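Long-range contacts in beta-agarase AgaA (Microbulbifer thermotolerans, PDB 3WZ1), which hydrolyses the beta-1,4-galactosidic linkages of agarose from within the chain through its GH16 catalytic domain, giving mainly neoagarotetraose: residues E105-L110 / V266-F271; D131-Y136 / H187-Y192; T99-M104 / Y272-I277; S126-D131 / L228-Y233. One frame throughout, in Å; residues are numbered along the deposited sequence. Where two conformers were deposited one is given.

Contact 1 (E105-L110 / V266-F271); sequences EARAKL and VDWVRF. With NA (sodium ion), chain B.
R107 lays its methylene chain over one face of the W268 indole, with CB above the middle of the ring system and CD 3.7 Å from the centroid of the six-membered ring, a CH-pi contact. Extended and with CG anti to the backbone N (chi1 177°), the arginine runs on past the ring until NH1 meets D267 OD2 at 2.8 Å, coming from above the carboxylate plane. D267 also uses OD1 and its backbone O to bind a sodium ion, so one acid serves metal and arginine. In a classic beta bulge, D267 and W268 both face R107, which puts the acid and the indole beside the same arginine. E105 OE1 is held by two donors: W268 NE1, in the indole plane and on the anti lone pair at 3.1 Å, and R270 NE at 2.8 Å, which arrives from above the carboxylate plane. The second oxygen, OE2, binds Y103 and R188. A leucine in place of W268 would probably leave the R107 chain without its flat support and E105 OE1 with one donor fewer. On the other face of the sheet, small A106 and branched V269 pack against F119 of strand 116-123, while A106 bonds through its backbone to V189 of strand 187-195.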
loop_
_atom_site.group_PDB
_atom_site.type_symbol
_atom_site.label_atom_id
_atom_site.label_comp_id
_atom_site.label_asym_id
_atom_site.label_seq_id
_atom_site.Cartn_x
_atom_site.Cartn_y
_atom_site.Cartn_z
ATOM N N GLU A 105 -2.578 6.959 5.465
ATOM C CA GLU A 105 -3.883 6.396 5.110
ATOM C C GLU A 105 -4.185 6.539 3.639
ATOM O O GLU A 105 -3.896 7.581 3.040
ATOM C CB GLU A 105 -4.961 7.094 5.932
ATOM C CG GLU A 105 -6.351 6.480 5.820
ATOM C CD GLU A 105 -7.385 7.430 6.361
ATOM O OE1 GLU A 105 -7.765 8.365 5.613
ATOM O OE2 GLU A 105 -7.809 7.194 7.475
ATOM N N ALA A 106 -4.795 5.509 3.052
ATOM C CA ALA A 106 -5.311 5.599 1.691
ATOM C C ALA A 106 -6.784 5.265 1.674
ATOM O O ALA A 106 -7.237 4.428 2.442
ATOM C CB ALA A 106 -4.598 4.643 0.764
ATOM N N ARG A 107 -7.513 5.917 0.769
ATOM C CA ARG A 107 -8.871 5.506 0.447
ATOM C C ARG A 107 -8.830 4.954 -0.966
ATOM O O ARG A 107 -8.413 5.643 -1.903
ATOM C CB ARG A 107 -9.854 6.678 0.549
ATOM C CG ARG A 107 -11.287 6.309 0.157
ATOM C CD ARG A 107 -12.274 7.435 0.391
ATOM N NE ARG A 107 -13.638 6.910 0.282
ATOM C CZ ARG A 107 -14.470 7.113 -0.744
ATOM N NH1 ARG A 107 -14.136 7.853 -1.788
ATOM N NH2 ARG A 107 -15.672 6.568 -0.712
ATOM N N ALA A 108 -9.201 3.686 -1.101
ATOM C CA ALA A 108 -8.896 2.950 -2.344
ATOM C C ALA A 108 -9.853 1.819 -2.609
ATOM O O ALA A 108 -10.511 1.332 -1.691
ATOM C CB ALA A 108 -7.472 2.416 -2.311
ATOM N N LYS A 109 -9.933 1.436 -3.889
ATOM C CA LYS A 109 -10.765 0.317 -4.352
ATOM C C LYS A 109 -9.841 -0.672 -5.026
ATOM O O LYS A 109 -9.297 -0.384 -6.089
ATOM C CB LYS A 109 -11.836 0.812 -5.323
ATOM C CG LYS A 109 -12.853 -0.256 -5.719
ATOM C CD LYS A 109 -13.939 0.350 -6.576
ATOM C CE LYS A 109 -14.940 -0.695 -7.044
ATOM N NZ LYS A 109 -15.746 -0.122 -8.157
ATOM N N LEU A 110 -9.665 -1.828 -4.406
ATOM C CA LEU A 110 -8.793 -2.880 -4.943
ATOM C C LEU A 110 -9.189 -3.253 -6.365
ATOM O O LEU A 110 -10.372 -3.237 -6.714
ATOM C CB LEU A 110 -8.887 -4.162 -4.127
ATOM C CG LEU A 110 -8.832 -4.072 -2.604
ATOM C CD1 LEU A 110 -8.861 -5.466 -1.993
ATOM C CD2 LEU A 110 -7.627 -3.269 -2.127
ATOM N N VAL A 266 -7.163 4.743 -6.413
ATOM C CA VAL A 266 -6.885 5.401 -5.136
ATOM C C VAL A 266 -7.488 6.793 -5.167
ATOM O O VAL A 266 -7.078 7.643 -5.945
ATOM C CB VAL A 266 -5.367 5.411 -4.862
ATOM C CG1 VAL A 266 -5.047 6.203 -3.589
ATOM C CG2 VAL A 266 -4.855 3.985 -4.768
ATOM N N ASP A 267 -8.487 7.018 -4.314
ATOM C CA ASP A 267 -9.119 8.333 -4.174
ATOM C C ASP A 267 -8.182 9.328 -3.501
ATOM O O ASP A 267 -8.110 10.504 -3.886
ATOM C CB ASP A 267 -10.432 8.213 -3.373
ATOM C CG ASP A 267 -11.294 9.448 -3.469
ATOM O OD1 ASP A 267 -11.217 10.201 -4.459
ATOM O OD2 ASP A 267 -12.082 9.672 -2.519
ATOM N N TRP A 268 -7.467 8.872 -2.473
ATOM C CA TRP A 268 -6.515 9.739 -1.769
ATOM C C TRP A 268 -5.475 8.941 -1.017
ATOM O O TRP A 268 -5.711 7.796 -0.617
ATOM C CB TRP A 268 -7.216 10.714 -0.791
ATOM C CG TRP A 268 -7.711 10.147 0.578
ATOM C CD1 TRP A 268 -6.967 9.567 1.601
ATOM C CD2 TRP A 268 -9.038 10.233 1.080
ATOM N NE1 TRP A 268 -7.772 9.259 2.667
ATOM C CE2 TRP A 268 -9.053 9.659 2.354
ATOM C CE3 TRP A 268 -10.238 10.715 0.537
ATOM C CZ2 TRP A 268 -10.204 9.570 3.103
ATOM C CZ3 TRP A 268 -11.355 10.644 1.274
ATOM C CH2 TRP A 268 -11.348 10.062 2.553
ATOM N N VAL A 269 -4.328 9.580 -0.832
ATOM C CA VAL A 269 -3.380 9.196 0.216
ATOM C C VAL A 269 -3.160 10.442 1.068
ATOM O O VAL A 269 -3.013 11.541 0.547
ATOM C CB VAL A 269 -2.061 8.618 -0.330
ATOM C CG1 VAL A 269 -2.310 7.312 -1.087
ATOM C CG2 VAL A 269 -1.307 9.611 -1.218
ATOM N N ARG A 270 -3.173 10.266 2.388
ATOM C CA ARG A 270 -2.957 11.384 3.276
ATOM C C ARG A 270 -2.120 10.932 4.455
ATOM O O ARG A 270 -2.142 9.751 4.869
ATOM C CB ARG A 270 -4.281 12.014 3.713
ATOM C CG ARG A 270 -5.156 11.172 4.622
ATOM C CD ARG A 270 -6.471 11.891 4.961
ATOM N NE ARG A 270 -7.289 11.092 5.862
ATOM C CZ ARG A 270 -8.237 11.556 6.683
ATOM N NH1 ARG A 270 -8.459 12.863 6.799
ATOM N NH2 ARG A 270 -8.945 10.686 7.399
ATOM N N PHE A 271 -1.405 11.896 5.007
ATOM C CA PHE A 271 -0.421 11.635 6.026
ATOM C C PHE A 271 -0.510 12.746 7.042
ATOM O O PHE A 271 -0.605 13.914 6.650
ATOM C CB PHE A 271 0.982 11.604 5.402
ATOM C CG PHE A 271 1.079 10.760 4.164
ATOM C CD1 PHE A 271 0.795 11.297 2.933
ATOM C CD2 PHE A 271 1.440 9.426 4.241
ATOM C CE1 PHE A 271 0.850 10.511 1.785
ATOM C CE2 PHE A 271 1.505 8.644 3.099
ATOM C CZ PHE A 271 1.215 9.187 1.887
HETATM NA NA NA B . -9.589 11.884 -5.000
#

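Contact 2 (D131-Y136 / H187-Y192); sequences DVIEAY and HRVGVY
V132 and I133 sit where their strand turns a corner in a classic beta bulge facing F119, and the backbone passes strand 187-192 too far away to pair with it, the CA atoms of V132 and G190 being 6.1 Å apart. The contact therefore rests on apolar packing. V132 points toward the strand and spreads its two methyls along it: CG1, anti to the backbone N (chi1 179°), lies over the peptide and reaches V189 O at 3.4 Å, whereas CG2 meets V191 CG2 at 3.6 Å. G190, between the two valines, meets V132 CG1 with its CA at 3.8 Å. I133 crosses V189 at a slant, its CG1 3.7 Å from V189 CB. Compact, beta-branched side chains suit this place, filling the narrow space between the two backbones without long, flexible ends. An alanine at V132 would lose both prongs and would probably leave a gap beside V191 and over G190. E134, the predicted proton donor, bonds to H151 and Q241. Strand 128-135 is flanked by strands 116-123 and 150-158, and I133 also packs on A106 and A108 of strand 102-109, the partner of strand 187-195.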
loop_
_atom_site.group_PDB
_atom_site.type_symbol
_atom_site.label_atom_id
_atom_site.label_comp_id
_atom_site.label_asym_id
_atom_site.label_seq_id
_atom_site.Cartn_x
_atom_site.Cartn_y
_atom_site.Cartn_z
ATOM N N ASP A 131 3.207 -2.424 5.487
ATOM C CA ASP A 131 2.128 -2.632 4.505
ATOM C C ASP A 131 0.776 -2.187 5.033
ATOM O O ASP A 131 0.204 -2.855 5.932
ATOM C CB ASP A 131 2.051 -4.098 4.150
ATOM C CG ASP A 131 3.368 -4.631 3.725
ATOM O OD1 ASP A 131 3.883 -4.083 2.708
ATOM O OD2 ASP A 131 3.902 -5.526 4.405
ATOM N N VAL A 132 0.235 -1.128 4.439
ATOM C CA VAL A 132 -1.027 -0.541 4.899
ATOM C C VAL A 132 -2.182 -1.201 4.143
ATOM O O VAL A 132 -2.980 -1.919 4.747
ATOM C CB VAL A 132 -1.026 1.002 4.772
ATOM C CG1 VAL A 132 -2.350 1.590 5.234
ATOM C CG2 VAL A 132 0.125 1.604 5.572
ATOM N N ILE A 133 -2.264 -0.989 2.822
ATOM C CA ILE A 133 -3.120 -1.829 1.963
ATOM C C ILE A 133 -2.241 -2.863 1.270
ATOM O O ILE A 133 -1.270 -2.523 0.565
ATOM C CB ILE A 133 -3.947 -1.041 0.915
ATOM C CG1 ILE A 133 -4.869 -0.031 1.587
ATOM C CG2 ILE A 133 -4.730 -2.005 0.017
ATOM C CD1 ILE A 133 -5.686 0.800 0.633
ATOM N N GLU A 134 -2.555 -4.132 1.500
ATOM C CA GLU A 134 -2.040 -5.240 0.698
ATOM C C GLU A 134 -3.159 -6.259 0.659
ATOM O O GLU A 134 -3.482 -6.868 1.681
ATOM C CB GLU A 134 -0.768 -5.849 1.277
ATOM C CG GLU A 134 -0.252 -7.026 0.466
ATOM C CD GLU A 134 1.111 -7.491 0.906
ATOM O OE1 GLU A 134 1.248 -8.070 2.015
ATOM O OE2 GLU A 134 2.090 -7.236 0.161
ATOM N N ALA A 135 -3.776 -6.410 -0.499
ATOM C CA ALA A 135 -4.963 -7.223 -0.573
ATOM C C ALA A 135 -5.208 -7.663 -1.996
ATOM O O ALA A 135 -4.704 -7.038 -2.950
ATOM C CB ALA A 135 -6.147 -6.435 -0.057
ATOM N N TYR A 136 -5.988 -8.734 -2.136
ATOM C CA TYR A 136 -6.154 -9.421 -3.417
ATOM C C TYR A 136 -7.653 -9.452 -3.690
ATOM O O TYR A 136 -8.398 -10.149 -2.970
ATOM C CB TYR A 136 -5.507 -10.822 -3.356
ATOM C CG TYR A 136 -4.132 -10.757 -2.718
ATOM C CD1 TYR A 136 -4.004 -10.737 -1.331
ATOM C CD2 TYR A 136 -2.948 -10.657 -3.490
ATOM C CE1 TYR A 136 -2.776 -10.603 -0.721
ATOM C CE2 TYR A 136 -1.711 -10.551 -2.880
ATOM C CZ TYR A 136 -1.625 -10.506 -1.493
ATOM O OH TYR A 136 -0.418 -10.386 -0.837
ATOM N N HIS A 187 -12.575 1.911 0.364
ATOM C CA HIS A 187 -12.431 1.787 1.820
ATOM C C HIS A 187 -11.208 2.553 2.228
ATOM O O HIS A 187 -10.297 2.767 1.407
ATOM C CB HIS A 187 -12.250 0.331 2.222
ATOM C CG HIS A 187 -13.489 -0.474 2.038
ATOM N ND1 HIS A 187 -14.459 -0.571 3.016
ATOM C CD2 HIS A 187 -13.946 -1.178 0.975
ATOM C CE1 HIS A 187 -15.454 -1.309 2.563
ATOM N NE2 HIS A 187 -15.162 -1.704 1.335
ATOM N N ARG A 188 -11.152 2.969 3.487
ATOM C CA ARG A 188 -9.958 3.665 3.916
ATOM C C ARG A 188 -9.195 2.802 4.881
ATOM O O ARG A 188 -9.780 2.172 5.766
ATOM C CB ARG A 188 -10.240 5.076 4.418
ATOM C CG ARG A 188 -10.932 5.191 5.712
ATOM C CD ARG A 188 -11.027 6.678 6.057
ATOM N NE ARG A 188 -11.863 6.877 7.224
ATOM C CZ ARG A 188 -11.504 7.441 8.376
ATOM N NH1 ARG A 188 -10.266 7.861 8.597
ATOM N NH2 ARG A 188 -12.432 7.600 9.317
ATOM N N VAL A 189 -7.899 2.697 4.658
ATOM C CA VAL A 189 -7.056 1.859 5.483
ATOM C C VAL A 189 -5.875 2.719 5.884
ATOM O O VAL A 189 -5.234 3.340 5.042
ATOM C CB VAL A 189 -6.592 0.588 4.749
ATOM C CG1 VAL A 189 -5.830 -0.319 5.677
ATOM C CG2 VAL A 189 -7.799 -0.137 4.178
ATOM N N GLY A 190 -5.606 2.781 7.180
ATOM C CA GLY A 190 -4.514 3.585 7.680
ATOM C C GLY A 190 -3.673 2.886 8.726
ATOM O O GLY A 190 -4.109 1.937 9.376
ATOM N N VAL A 191 -2.424 3.328 8.853
ATOM C CA VAL A 191 -1.575 2.880 9.958
ATOM C C VAL A 191 -1.048 4.092 10.713
ATOM O O VAL A 191 -0.625 5.087 10.105
ATOM C CB VAL A 191 -0.404 1.992 9.474
ATOM C CG1 VAL A 191 0.582 1.666 10.601
ATOM C CG2 VAL A 191 -0.930 0.698 8.899
ATOM N N TYR A 192 -1.089 3.998 12.046
ATOM C CA TYR A 192 -0.309 4.897 12.870
ATOM C C TYR A 192 1.011 4.221 13.141
ATOM O O TYR A 192 1.076 3.243 13.899
ATOM C CB TYR A 192 -1.002 5.251 14.180
ATOM C CG TYR A 192 -0.286 6.324 15.004
ATOM C CD1 TYR A 192 0.605 7.225 14.423
ATOM C CD2 TYR A 192 -0.544 6.458 16.365
ATOM C CE1 TYR A 192 1.236 8.202 15.170
ATOM C CE2 TYR A 192 0.058 7.446 17.105
ATOM C CZ TYR A 192 0.953 8.308 16.509
ATOM O OH TYR A 192 1.564 9.311 17.271
#

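Contact 3 (T99-M104 / Y272-I277); sequences TYPVYM and YKPVPI
Y103 and Y272 form the firm end of this contact, an antiparallel hydrogen-bonded pair in which Y103 N meets Y272 O at 2.8 Å and Y272 N returns to Y103 O at 2.9 Å. Their rings lie on the same face of the sheet, Y272 CD1 coming to the edge of the Y103 ring, and their hydroxyls go on to E105 and R270. V102 adds a buried methyl, CG2, that lies 3.4 Å from Y272 O. Toward the partly exposed end, beyond the paired tyrosines, K273 reaches across to the loop before strand 102-109. Bent at chi2 (-72°) and again at chi3, its chain folds back so that NZ bonds P101 O at 2.8 Å from above the carbonyl plane. Two waters accept from the same NZ, linking it to T99 N and to Y100 O. Beside it two rigid prolines meet, P101 CG 3.7 Å from P274 CG, P101 following a cis peptide. Strand 187-195 borders V102 and M104 on one side, while strand 18-22 pairs with K273 and V275 on the other.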
loop_
_atom_site.group_PDB
_atom_site.type_symbol
_atom_site.label_atom_id
_atom_site.label_comp_id
_atom_site.label_asym_id
_atom_site.label_seq_id
_atom_site.Cartn_x
_atom_site.Cartn_y
_atom_site.Cartn_z
ATOM N N THR A 99 8.840 9.596 8.305
ATOM C CA THR A 99 9.372 9.002 9.524
ATOM C C THR A 99 8.316 9.002 10.611
ATOM O O THR A 99 7.450 9.863 10.637
ATOM C CB THR A 99 10.593 9.772 10.064
ATOM O OG1 THR A 99 10.297 11.188 10.128
ATOM C CG2 THR A 99 11.849 9.473 9.203
ATOM N N TYR A 100 8.407 8.049 11.522
ATOM C CA TYR A 100 7.542 8.036 12.696
ATOM C C TYR A 100 7.832 9.281 13.536
ATOM O O TYR A 100 8.933 9.822 13.468
ATOM C CB TYR A 100 7.768 6.785 13.541
ATOM C CG TYR A 100 9.071 6.797 14.308
ATOM C CD1 TYR A 100 9.156 7.433 15.538
ATOM C CD2 TYR A 100 10.213 6.173 13.816
ATOM C CE1 TYR A 100 10.339 7.462 16.250
ATOM C CE2 TYR A 100 11.414 6.232 14.510
ATOM C CZ TYR A 100 11.457 6.868 15.743
ATOM O OH TYR A 100 12.635 6.886 16.485
ATOM N N PRO A 101 6.843 9.751 14.301
ATOM C CA PRO A 101 5.457 9.317 14.312
ATOM C C PRO A 101 4.682 9.903 13.136
ATOM O O PRO A 101 4.826 11.090 12.813
ATOM C CB PRO A 101 4.916 9.888 15.626
ATOM C CG PRO A 101 5.737 11.127 15.849
ATOM C CD PRO A 101 7.090 10.863 15.240
ATOM N N VAL A 102 3.849 9.074 12.514
ATOM C CA VAL A 102 3.068 9.525 11.390
ATOM C C VAL A 102 1.876 8.610 11.181
ATOM O O VAL A 102 2.000 7.399 11.341
ATOM C CB VAL A 102 3.941 9.601 10.100
ATOM C CG1 VAL A 102 4.492 8.225 9.725
ATOM C CG2 VAL A 102 3.177 10.237 8.949
ATOM N N TYR A 103 0.729 9.204 10.854
ATOM C CA TYR A 103 -0.457 8.437 10.446
ATOM C C TYR A 103 -0.531 8.467 8.930
ATOM O O TYR A 103 -0.477 9.537 8.345
ATOM C CB TYR A 103 -1.748 9.028 11.046
ATOM C CG TYR A 103 -2.991 8.274 10.651
ATOM C CD1 TYR A 103 -3.279 7.027 11.205
ATOM C CD2 TYR A 103 -3.870 8.783 9.691
ATOM C CE1 TYR A 103 -4.405 6.316 10.842
ATOM C CE2 TYR A 103 -4.988 8.063 9.311
ATOM C CZ TYR A 103 -5.246 6.829 9.882
ATOM O OH TYR A 103 -6.368 6.111 9.517
ATOM N N MET A 104 -0.661 7.296 8.311
ATOM C CA MET A 104 -0.571 7.144 6.850
ATOM C C MET A 104 -1.799 6.377 6.376
ATOM O O MET A 104 -2.019 5.260 6.835
ATOM C CB MET A 104 0.690 6.346 6.502
ATOM C CG MET A 104 1.920 6.817 7.249
ATOM S SD MET A 104 3.447 5.893 6.862
ATOM C CE MET A 104 3.049 4.281 7.495
ATOM N N TYR A 272 -0.469 12.403 8.332
ATOM C CA TYR A 272 -0.511 13.426 9.390
ATOM C C TYR A 272 0.578 13.194 10.412
ATOM O O TYR A 272 0.882 12.046 10.766
ATOM C CB TYR A 272 -1.871 13.425 10.121
ATOM C CG TYR A 272 -3.061 13.822 9.272
ATOM C CD1 TYR A 272 -3.708 12.893 8.483
ATOM C CD2 TYR A 272 -3.541 15.145 9.252
ATOM C CE1 TYR A 272 -4.786 13.243 7.695
ATOM C CE2 TYR A 272 -4.623 15.491 8.463
ATOM C CZ TYR A 272 -5.244 14.535 7.693
ATOM O OH TYR A 272 -6.335 14.899 6.904
ATOM N N LYS A 273 1.103 14.310 10.926
ATOM C CA LYS A 273 2.105 14.311 11.970
ATOM C C LYS A 273 1.485 14.857 13.248
ATOM O O LYS A 273 0.752 15.838 13.199
ATOM C CB LYS A 273 3.264 15.208 11.569
ATOM C CG LYS A 273 3.923 14.799 10.271
ATOM C CD LYS A 273 4.726 13.527 10.419
ATOM C CE LYS A 273 5.987 13.706 11.249
ATOM N NZ LYS A 273 6.784 12.442 11.314
ATOM N N PRO A 274 1.778 14.226 14.385
ATOM C CA PRO A 274 1.241 14.749 15.633
ATOM C C PRO A 274 2.133 15.894 16.122
ATOM O O PRO A 274 3.362 15.738 16.209
ATOM C CB PRO A 274 1.278 13.524 16.551
ATOM C CG PRO A 274 2.469 12.756 16.093
ATOM C CD PRO A 274 2.578 13.004 14.600
ATOM N N VAL A 275 1.522 17.047 16.397
ATOM C CA VAL A 275 2.245 18.251 16.773
ATOM C C VAL A 275 1.542 18.918 17.950
ATOM O O VAL A 275 0.345 18.760 18.127
ATOM C CB VAL A 275 2.378 19.234 15.603
ATOM C CG1 VAL A 275 3.076 18.563 14.414
ATOM C CG2 VAL A 275 1.025 19.788 15.194
ATOM N N PRO A 276 2.298 19.618 18.798
ATOM C CA PRO A 276 1.657 20.363 19.871
ATOM C C PRO A 276 0.571 21.326 19.382
ATOM O O PRO A 276 0.717 21.975 18.347
ATOM C CB PRO A 276 2.824 21.165 20.455
ATOM C CG PRO A 276 4.021 20.354 20.150
ATOM C CD PRO A 276 3.755 19.808 18.789
ATOM N N ILE A 277 -0.511 21.402 20.148
ATOM C CA ILE A 277 -1.544 22.394 19.940
ATOM C C ILE A 277 -0.969 23.774 20.242
ATOM O O ILE A 277 -0.321 23.938 21.277
ATOM C CB ILE A 277 -2.733 22.085 20.867
ATOM C CG1 ILE A 277 -3.447 20.827 20.355
ATOM C CG2 ILE A 277 -3.724 23.246 20.900
ATOM C CD1 ILE A 277 -4.262 20.105 21.388
HETATM O O HOH W 1 7.378 12.244 8.350
HETATM O O HOH W 2 9.136 12.710 12.644
#

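Contact 4 (S126-D131 / L228-Y233); sequences STEEID and LSKPMY. With NA (sodium ion), chain C.
E128 OE1 is gripped by two backbone N-H groups of the facing loop, S229 N at 2.9 Å and K230 N at 3.0 Å, both on its syn side but from opposite faces of the carboxylate plane. This clamp fixes the rotation of the carboxylate and turns OE2 to a sodium ion 2.3 Å away. S229 OG binds the same ion at 2.4 Å, as does a water, and T226 OG1 and G227 O complete the site. A short hydroxyl side chain suits S229, whose OG stands between the backbone N and the carbonyl carbon (chi1 64°), which turns it to the metal, while its own N-H serves E128. K230 crosses E128 at about a right angle, and its chain, extended beyond CG, carries NZ to T127 OG1 at 2.9 Å; T127 OG1 and K230 NZ both also bond to D125. One water, donating to E128 OE2 and accepting from K230 NZ, bridges acid and lysine. Beside these polar groups, flexible M232 reaches between E128 and I130, its CE 3.8 Å from I130 CD1, and L228 covers I130 from the loop. E129, the predicted nucleophile, directs its CB away from the loop, as alternation along a strand requires. The sodium ion, the two N-H groups and the nearby lysine would probably stabilise a negative charge on E128, tying the loop to the strand that carries E129.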
loop_
_atom_site.group_PDB
_atom_site.type_symbol
_atom_site.label_atom_id
_atom_site.label_comp_id
_atom_site.label_asym_id
_atom_site.label_seq_id
_atom_site.Cartn_x
_atom_site.Cartn_y
_atom_site.Cartn_z
ATOM N N SER A 126 15.758 -1.100 1.518
ATOM C CA SER A 126 14.891 -2.289 1.402
ATOM C C SER A 126 14.935 -3.256 2.583
ATOM O O SER A 126 14.644 -4.437 2.417
ATOM C CB SER A 126 15.185 -3.061 0.107
ATOM O OG SER A 126 14.897 -2.271 -1.013
ATOM N N THR A 127 15.259 -2.763 3.782
ATOM C CA THR A 127 15.309 -3.617 4.956
ATOM C C THR A 127 14.098 -3.486 5.866
ATOM O O THR A 127 13.851 -4.373 6.659
ATOM C CB THR A 127 16.573 -3.368 5.813
ATOM O OG1 THR A 127 16.579 -2.028 6.322
ATOM C CG2 THR A 127 17.838 -3.638 4.994
ATOM N N GLU A 128 13.337 -2.388 5.747
ATOM C CA GLU A 128 12.210 -2.131 6.646
ATOM C C GLU A 128 10.995 -1.701 5.839
ATOM O O GLU A 128 11.093 -0.790 5.006
ATOM C CB GLU A 128 12.586 -1.081 7.708
ATOM C CG GLU A 128 13.688 -1.566 8.641
ATOM C CD GLU A 128 14.175 -0.546 9.632
ATOM O OE1 GLU A 128 13.496 0.489 9.863
ATOM O OE2 GLU A 128 15.287 -0.801 10.181
ATOM N N GLU A 129 9.865 -2.364 6.096
ATOM C CA GLU A 129 8.646 -2.224 5.300
ATOM C C GLU A 129 7.412 -2.220 6.188
ATOM O O GLU A 129 7.309 -3.041 7.104
ATOM C CB GLU A 129 8.543 -3.385 4.297
ATOM C CG GLU A 129 7.192 -3.522 3.584
ATOM C CD GLU A 129 7.167 -4.611 2.524
ATOM O OE1 GLU A 129 8.244 -5.143 2.159
ATOM O OE2 GLU A 129 6.068 -4.945 2.037
ATOM N N ILE A 130 6.468 -1.323 5.895
ATOM C CA ILE A 130 5.136 -1.342 6.510
ATOM C C ILE A 130 4.101 -1.433 5.396
ATOM O O ILE A 130 4.140 -0.633 4.457
ATOM C CB ILE A 130 4.895 -0.092 7.367
ATOM C CG1 ILE A 130 5.903 -0.061 8.527
ATOM C CG2 ILE A 130 3.471 -0.055 7.919
ATOM C CD1 ILE A 130 5.994 1.257 9.271
ATOM N N ASP A 131 3.207 -2.424 5.487
ATOM C CA ASP A 131 2.128 -2.632 4.505
ATOM C C ASP A 131 0.776 -2.187 5.033
ATOM O O ASP A 131 0.204 -2.855 5.932
ATOM C CB ASP A 131 2.051 -4.098 4.150
ATOM C CG ASP A 131 3.368 -4.631 3.725
ATOM O OD1 ASP A 131 3.883 -4.083 2.708
ATOM O OD2 ASP A 131 3.902 -5.526 4.405
ATOM N N LEU A 228 11.325 -0.565 13.536
ATOM C CA LEU A 228 10.903 0.085 12.288
ATOM C C LEU A 228 11.167 1.567 12.425
ATOM O O LEU A 228 10.325 2.328 12.889
ATOM C CB LEU A 228 9.434 -0.196 12.031
ATOM C CG LEU A 228 9.092 -1.663 11.825
ATOM C CD1 LEU A 228 7.591 -1.868 11.858
ATOM C CD2 LEU A 228 9.699 -2.158 10.520
ATOM N N SER A 229 12.380 1.959 12.069
ATOM C CA SER A 229 12.911 3.291 12.408
ATOM C C SER A 229 13.472 4.083 11.239
ATOM O O SER A 229 13.643 5.292 11.355
ATOM C CB SER A 229 13.987 3.138 13.482
ATOM O OG SER A 229 15.098 2.398 12.983
ATOM N N LYS A 230 13.783 3.424 10.121
ATOM C CA LYS A 230 14.348 4.099 8.971
ATOM C C LYS A 230 13.277 4.910 8.255
ATOM O O LYS A 230 12.094 4.533 8.277
ATOM C CB LYS A 230 14.985 3.094 8.006
ATOM C CG LYS A 230 16.182 2.383 8.622
ATOM C CD LYS A 230 16.680 1.192 7.817
ATOM C CE LYS A 230 17.902 0.625 8.518
ATOM N NZ LYS A 230 18.494 -0.595 7.911
ATOM N N PRO A 231 13.671 6.028 7.619
ATOM C CA PRO A 231 12.672 6.723 6.806
ATOM C C PRO A 231 12.132 5.803 5.720
ATOM O O PRO A 231 12.885 4.984 5.179
ATOM C CB PRO A 231 13.453 7.873 6.189
ATOM C CG PRO A 231 14.664 8.045 7.060
ATOM C CD PRO A 231 14.996 6.674 7.537
ATOM N N MET A 232 10.836 5.907 5.425
ATOM C CA MET A 232 10.243 5.029 4.419
ATOM C C MET A 232 9.497 5.824 3.365
ATOM O O MET A 232 8.790 6.790 3.671
ATOM C CB MET A 232 9.270 4.033 5.047
ATOM C CG MET A 232 9.914 3.093 6.048
ATOM S SD MET A 232 8.715 1.880 6.621
ATOM C CE MET A 232 9.589 1.240 8.054
ATOM N N TYR A 233 9.637 5.380 2.119
ATOM C CA TYR A 233 8.968 5.999 0.988
ATOM C C TYR A 233 7.581 5.391 0.821
ATOM O O TYR A 233 7.404 4.178 1.006
ATOM C CB TYR A 233 9.789 5.811 -0.301
ATOM C CG TYR A 233 11.111 6.532 -0.202
ATOM C CD1 TYR A 233 12.206 5.936 0.408
ATOM C CD2 TYR A 233 11.230 7.834 -0.665
ATOM C CE1 TYR A 233 13.388 6.631 0.564
ATOM C CE2 TYR A 233 12.417 8.533 -0.513
ATOM C CZ TYR A 233 13.473 7.915 0.098
ATOM O OH TYR A 233 14.665 8.606 0.265
HETATM NA NA NA C . 15.526 0.203 12.221
HETATM O O HOH W 3 17.115 -2.580 9.622
HETATM O O HOH W 4 17.728 1.542 11.799
#

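Overall arrangement
From the N terminus, the chain first lays down 99-104 and 105-110 on strand 102-109, and both wait for strand 264-276 near the C-terminal end. Contact 3 closes the longest loop, with contact 1 just inside it along the same strand pair. Strand 128-135 then supplies 126-131, which meets 228-233 in contact 4, and 131-136, which meets 187-192 in contact 2, the innermost closure. All four nest and none cross; contacts 2 and 4 share D131. Contacts 1 and 3 join neighbouring strands, contact 2 packs the strand of the predicted catalytic acids against 187-195, and contact 4 fixes its start, so that paired strands and packed strands together build the beta-jelly roll.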